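Local coordinates for SPBc2 prophage-derived uncharacterized protein yorR (Bacillus subtilis, PDB 3KB2), which is of unknown function but binds a phosphorylated guanosine nucleotide at a P-loop and may be a dTMP kinase, at residues A[8-13]-A[60-65]. Sequence-based numbering, arbitrary orientation.
With G3D (guanosine-3'-monophosphate-5'-diphosphate), chain C.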
ATOM      1  N   GLY A   8      -5.122 -11.096  10.357  1.00 12.94           N
ATOM      2  CA  GLY A   8      -4.399 -10.104  11.121  1.00 15.10           C
ATOM      3  C   GLY A   8      -3.592  -9.201  10.214  1.00 17.09           C
ATOM      4  O   GLY A   8      -3.366  -9.523   9.039  1.00 13.38           O
ATOM      5  N   PRO A   9      -3.149  -8.047  10.737  1.00 18.70           N
ATOM      6  CA  PRO A   9      -2.355  -7.076   9.984  1.00 18.39           C
ATOM      7  C   PRO A   9      -1.004  -7.655   9.575  1.00 19.34           C
ATOM      8  O   PRO A   9      -0.607  -8.726  10.042  1.00 24.07           O
ATOM      9  CB  PRO A   9      -2.202  -5.925  10.970  1.00 25.91           C
ATOM     10  CG  PRO A   9      -2.156  -6.646  12.298  1.00 11.75           C
ATOM     11  CD  PRO A   9      -3.312  -7.605  12.136  1.00 16.06           C
ATOM     12  N   ASP A  10      -0.297  -6.928   8.714  1.00 20.24           N
ATOM     13  CA  ASP A  10       1.016  -7.336   8.224  1.00 22.39           C
ATOM     14  C   ASP A  10       2.071  -7.498   9.307  1.00 24.05           C
ATOM     15  O   ASP A  10       1.994  -6.895  10.380  1.00 14.49           O
ATOM     16  CB  ASP A  10       1.544  -6.316   7.224  1.00 26.26           C
ATOM     17  CG  ASP A  10       0.812  -6.353   5.910  1.00 29.38           C
ATOM     18  OD1 ASP A  10       1.233  -5.609   4.996  1.00 35.71           O
ATOM     19  OD2 ASP A  10      -0.176  -7.112   5.793  1.00 37.55           O
ATOM     20  N   CYS A  11       3.071  -8.311   8.998  1.00 19.49           N
ATOM     21  CA  CYS A  11       4.175  -8.542   9.912  1.00 22.39           C
ATOM     22  C   CYS A  11       3.768  -9.106  11.263  1.00 25.29           C
ATOM     23  O   CYS A  11       4.316  -8.719  12.299  1.00 32.27           O
ATOM     24  CB  CYS A  11       4.951  -7.238  10.095  1.00 27.16           C
ATOM     25  SG  CYS A  11       5.681  -6.650   8.553  1.00 26.57           S
ATOM     26  N   CYS A  12       2.805 -10.017  11.259  1.00 16.37           N
ATOM     27  CA  CYS A  12       2.367 -10.622  12.503  1.00 16.53           C
ATOM     28  C   CYS A  12       2.568 -12.130  12.472  1.00 11.89           C
ATOM     29  O   CYS A  12       1.812 -12.877  13.086  1.00 18.26           O
ATOM     30  CB  CYS A  12       0.906 -10.264  12.793  1.00 17.72           C
ATOM     31  SG  CYS A  12       0.663  -8.526  13.282  1.00 23.17           S
ATOM     32  N   PHE A  13       3.594 -12.559  11.746  1.00  7.69           N
ATOM     33  CA  PHE A  13       3.961 -13.960  11.646  1.00 11.78           C
ATOM     34  C   PHE A  13       2.966 -14.871  10.928  1.00 10.35           C
ATOM     35  O   PHE A  13       3.124 -16.090  10.948  1.00 10.28           O
ATOM     36  CB  PHE A  13       4.235 -14.527  13.054  1.00 15.49           C
ATOM     37  CG  PHE A  13       5.176 -13.683  13.906  1.00 20.46           C
ATOM     38  CD1 PHE A  13       6.041 -12.758  13.328  1.00 15.35           C
ATOM     39  CD2 PHE A  13       5.236 -13.866  15.291  1.00 17.40           C
ATOM     40  CE1 PHE A  13       6.950 -12.037  14.113  1.00 16.74           C
ATOM     41  CE2 PHE A  13       6.148 -13.145  16.073  1.00  8.40           C
ATOM     42  CZ  PHE A  13       6.999 -12.237  15.485  1.00  7.17           C
ATOM     43  N   ILE A  60      -5.395 -21.260   5.390  1.00  8.18           N
ATOM     44  CA  ILE A  60      -5.714 -20.098   4.571  1.00 12.43           C
ATOM     45  C   ILE A  60      -5.043 -18.856   5.164  1.00 17.60           C
ATOM     46  O   ILE A  60      -5.434 -18.376   6.231  1.00 21.85           O
ATOM     47  CB  ILE A  60      -7.253 -19.883   4.488  1.00 15.17           C
ATOM     48  CG1 ILE A  60      -7.902 -21.106   3.820  1.00 18.66           C
ATOM     49  CG2 ILE A  60      -7.563 -18.592   3.744  1.00 18.91           C
ATOM     50  CD1 ILE A  60      -9.407 -21.020   3.631  1.00 14.68           C
ATOM     51  N   ASP A  61      -4.021 -18.358   4.473  1.00 14.29           N
ATOM     52  CA  ASP A  61      -3.264 -17.176   4.890  1.00 17.27           C
ATOM     53  C   ASP A  61      -4.051 -15.950   4.412  1.00 12.00           C
ATOM     54  O   ASP A  61      -3.935 -15.554   3.259  1.00 16.03           O
ATOM     55  CB  ASP A  61      -1.867 -17.227   4.242  1.00 17.60           C
ATOM     56  CG  ASP A  61      -0.908 -16.173   4.788  1.00 11.65           C
ATOM     57  OD1 ASP A  61       0.289 -16.273   4.470  1.00 18.75           O
ATOM     58  OD2 ASP A  61      -1.338 -15.257   5.517  1.00 16.11           O
ATOM     59  N   ARG A  62      -4.854 -15.377   5.310  1.00 12.90           N
ATOM     60  CA  ARG A  62      -5.709 -14.220   5.027  1.00 17.93           C
ATOM     61  C   ARG A  62      -6.968 -14.691   4.303  1.00 18.14           C
ATOM     62  O   ARG A  62      -6.887 -15.397   3.296  1.00 16.79           O
ATOM     63  CB  ARG A  62      -4.966 -13.182   4.193  1.00 21.37           C
ATOM     64  CG  ARG A  62      -3.755 -12.624   4.909  1.00 26.77           C
ATOM     65  CD  ARG A  62      -3.593 -11.153   4.621  1.00 18.11           C
ATOM     66  NE  ARG A  62      -3.365 -10.923   3.204  1.00 35.20           N
ATOM     67  CZ  ARG A  62      -3.100  -9.733   2.681  1.00 41.31           C
ATOM     68  NH1 ARG A  62      -3.030  -8.660   3.465  1.00 35.40           N
ATOM     69  NH2 ARG A  62      -2.906  -9.617   1.373  1.00 48.30           N
ATOM     70  N   PHE A  63      -8.130 -14.290   4.812  1.00 19.83           N
ATOM     71  CA  PHE A  63      -9.387 -14.741   4.237  1.00 13.84           C
ATOM     72  C   PHE A  63     -10.494 -13.665   4.218  1.00 13.95           C
ATOM     73  O   PHE A  63     -10.219 -12.503   3.925  1.00  9.40           O
ATOM     74  CB  PHE A  63      -9.811 -16.005   5.016  1.00 15.54           C
ATOM     75  CG  PHE A  63     -10.832 -16.862   4.313  1.00 21.10           C
ATOM     76  CD1 PHE A  63     -10.926 -16.881   2.923  1.00 29.89           C
ATOM     77  CD2 PHE A  63     -11.695 -17.668   5.051  1.00 19.77           C
ATOM     78  CE1 PHE A  63     -11.869 -17.691   2.284  1.00 23.91           C
ATOM     79  CE2 PHE A  63     -12.635 -18.477   4.417  1.00 15.50           C
ATOM     80  CZ  PHE A  63     -12.721 -18.485   3.035  1.00 19.48           C
ATOM     81  N   VAL A  64     -11.735 -14.063   4.515  1.00 17.35           N
ATOM     82  CA  VAL A  64     -12.887 -13.157   4.499  1.00 13.85           C
ATOM     83  C   VAL A  64     -12.779 -11.948   5.423  1.00 18.80           C
ATOM     84  O   VAL A  64     -13.306 -10.887   5.110  1.00 20.55           O
ATOM     85  CB  VAL A  64     -14.226 -13.900   4.837  1.00 20.05           C
ATOM     86  CG1 VAL A  64     -14.550 -14.936   3.758  1.00 17.41           C
ATOM     87  CG2 VAL A  64     -14.129 -14.579   6.213  1.00 12.49           C
ATOM     88  N   TYR A  65     -12.110 -12.087   6.557  1.00 12.71           N
ATOM     89  CA  TYR A  65     -12.009 -10.954   7.462  1.00 16.97           C
ATOM     90  C   TYR A  65     -11.074  -9.880   6.939  1.00 20.14           C
ATOM     91  O   TYR A  65     -11.400  -8.698   7.017  1.00 20.32           O
ATOM     92  CB  TYR A  65     -11.627 -11.441   8.857  1.00  8.77           C
ATOM     93  CG  TYR A  65     -12.672 -12.401   9.380  1.00 17.71           C
ATOM     94  CD1 TYR A  65     -13.999 -11.983   9.578  1.00 15.93           C
ATOM     95  CD2 TYR A  65     -12.368 -13.746   9.583  1.00 14.92           C
ATOM     96  CE1 TYR A  65     -14.987 -12.884   9.953  1.00  5.73           C
ATOM     97  CE2 TYR A  65     -13.344 -14.651   9.957  1.00  7.14           C
ATOM     98  CZ  TYR A  65     -14.648 -14.224  10.138  1.00 20.60           C
ATOM     99  OH  TYR A  65     -15.601 -15.155  10.499  1.00 15.06           O
TER
HETATM  100  PB  G3D C 180       3.172 -11.715   7.770  1.00 19.03           P
HETATM  101  O1B G3D C 180       3.027 -10.361   7.070  1.00 17.86           O
HETATM  102  O2B G3D C 180       2.209 -12.028   8.831  1.00 17.73           O
HETATM  103  O3B G3D C 180       3.127 -12.897   6.613  1.00 19.49           O
HETATM  104  PA  G3D C 180       5.624 -13.136   8.206  1.00 20.34           P
HETATM  105  O3A G3D C 180       4.620 -11.886   8.316  1.00 26.80           O
HETATM  106  O1A G3D C 180       5.059 -14.345   8.786  1.00 25.79           O
HETATM  107  O2A G3D C 180       6.112 -13.170   6.749  1.00 26.59           O
HETATM  108  O5' G3D C 180       6.829 -12.666   9.248  1.00 20.31           O
HETATM  109  C5' G3D C 180       7.167 -11.234   9.036  1.00 14.94           C
HETATM  110  C4' G3D C 180       8.657 -11.319   9.631  1.00 22.60           C
HETATM  111  O4' G3D C 180       8.745 -11.603  11.037  1.00 14.77           O
HETATM  112  C3' G3D C 180       9.607 -12.207   9.017  1.00 20.17           C
HETATM  113  O3' G3D C 180      10.859 -11.602   8.814  1.00 26.36           O
HETATM  114  C2' G3D C 180       9.657 -13.548   9.806  1.00 17.00           C
HETATM  115  O2' G3D C 180      10.831 -14.138   9.735  1.00 28.27           O
HETATM  116  C1' G3D C 180       9.623 -12.703  11.299  1.00 18.35           C
HETATM  117  N9  G3D C 180       9.276 -13.710  12.371  1.00 22.48           N
HETATM  118  C8  G3D C 180       8.552 -14.869  12.128  1.00 18.14           C
HETATM  119  N7  G3D C 180       8.543 -15.348  13.392  1.00 10.30           N
HETATM  120  C5  G3D C 180       9.318 -14.645  14.316  1.00 15.39           C
HETATM  121  C6  G3D C 180       9.493 -14.899  15.536  1.00  6.77           C
HETATM  122  O6  G3D C 180       9.130 -15.737  16.418  1.00 18.16           O
HETATM  123  N1  G3D C 180      10.297 -13.804  16.183  1.00 15.08           N
HETATM  124  C2  G3D C 180      10.670 -12.867  15.389  1.00 13.16           C
HETATM  125  N2  G3D C 180      11.403 -11.751  16.069  1.00 20.90           N
HETATM  126  N3  G3D C 180      10.409 -12.561  14.128  1.00 19.16           N
HETATM  127  C4  G3D C 180       9.735 -13.601  13.644  1.00 12.83           C
HETATM  128  P1  G3D C 180      11.548 -11.510   7.649  1.00 43.69           P
HETATM  129  O4P G3D C 180      12.465 -12.599   7.497  1.00 43.70           O
HETATM  130  O5P G3D C 180      12.396 -10.167   7.900  1.00 48.41           O
HETATM  131  O6P G3D C 180      10.803 -11.078   6.383  1.00 34.14           O
HETATM  132  O   HOH W   1      -2.913  -8.209   6.216  1.00 21.90           O
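Arg62 brings the NH1 corner of its guanidinium across to the carboxylate of Asp10, where NH1 and Asp10 OD2 stand 4.0 Å apart. This is a long salt bridge: OD2 lies well out of the guanidinium plane, the two flat groups are turned 48° against each other, and no N-H aims at the oxygen, so only charge acts directly. A water supplies the directional link. It accepts from Arg62 NH1 at 2.8 Å, in the plane of the guanidinium at its edge, and donates to Asp10 OD2 (3.0 Å) and to the carbonyl Gly8 O (3.1 Å). Bends at chi2 (-142°) and chi3 (-62°) swing the end of Arg62 toward the loop, although its CB leaves the backbone pointing neither at residues 8-13 nor away from them.

Residues 8-13 belong to the P-loop. Cys11 N donates to G3D O1B at 2.8 Å and Cys12 N to G3D O2B at 3.2 Å, while one face of the Phe13 ring lies against the guanine, with G3D C5 3.5 Å above the ring plane and displaced toward its rim. Asp10 thus joins the phosphate-gripping backbone to Arg62, whose side chain comes within about 6 Å of a bound magnesium ion.

In the five-stranded parallel sheet, strand 3-7 leads into 8-13 and on to helix 14-25, and its neighbour 58-61 leads through Arg62 to helix 64-70. The contact therefore spans the C-terminal ends of two adjacent strands; helix 105-115 packs against Cys11, Cys12 and Phe13, and helix 122-137 against Pro9 and Tyr65.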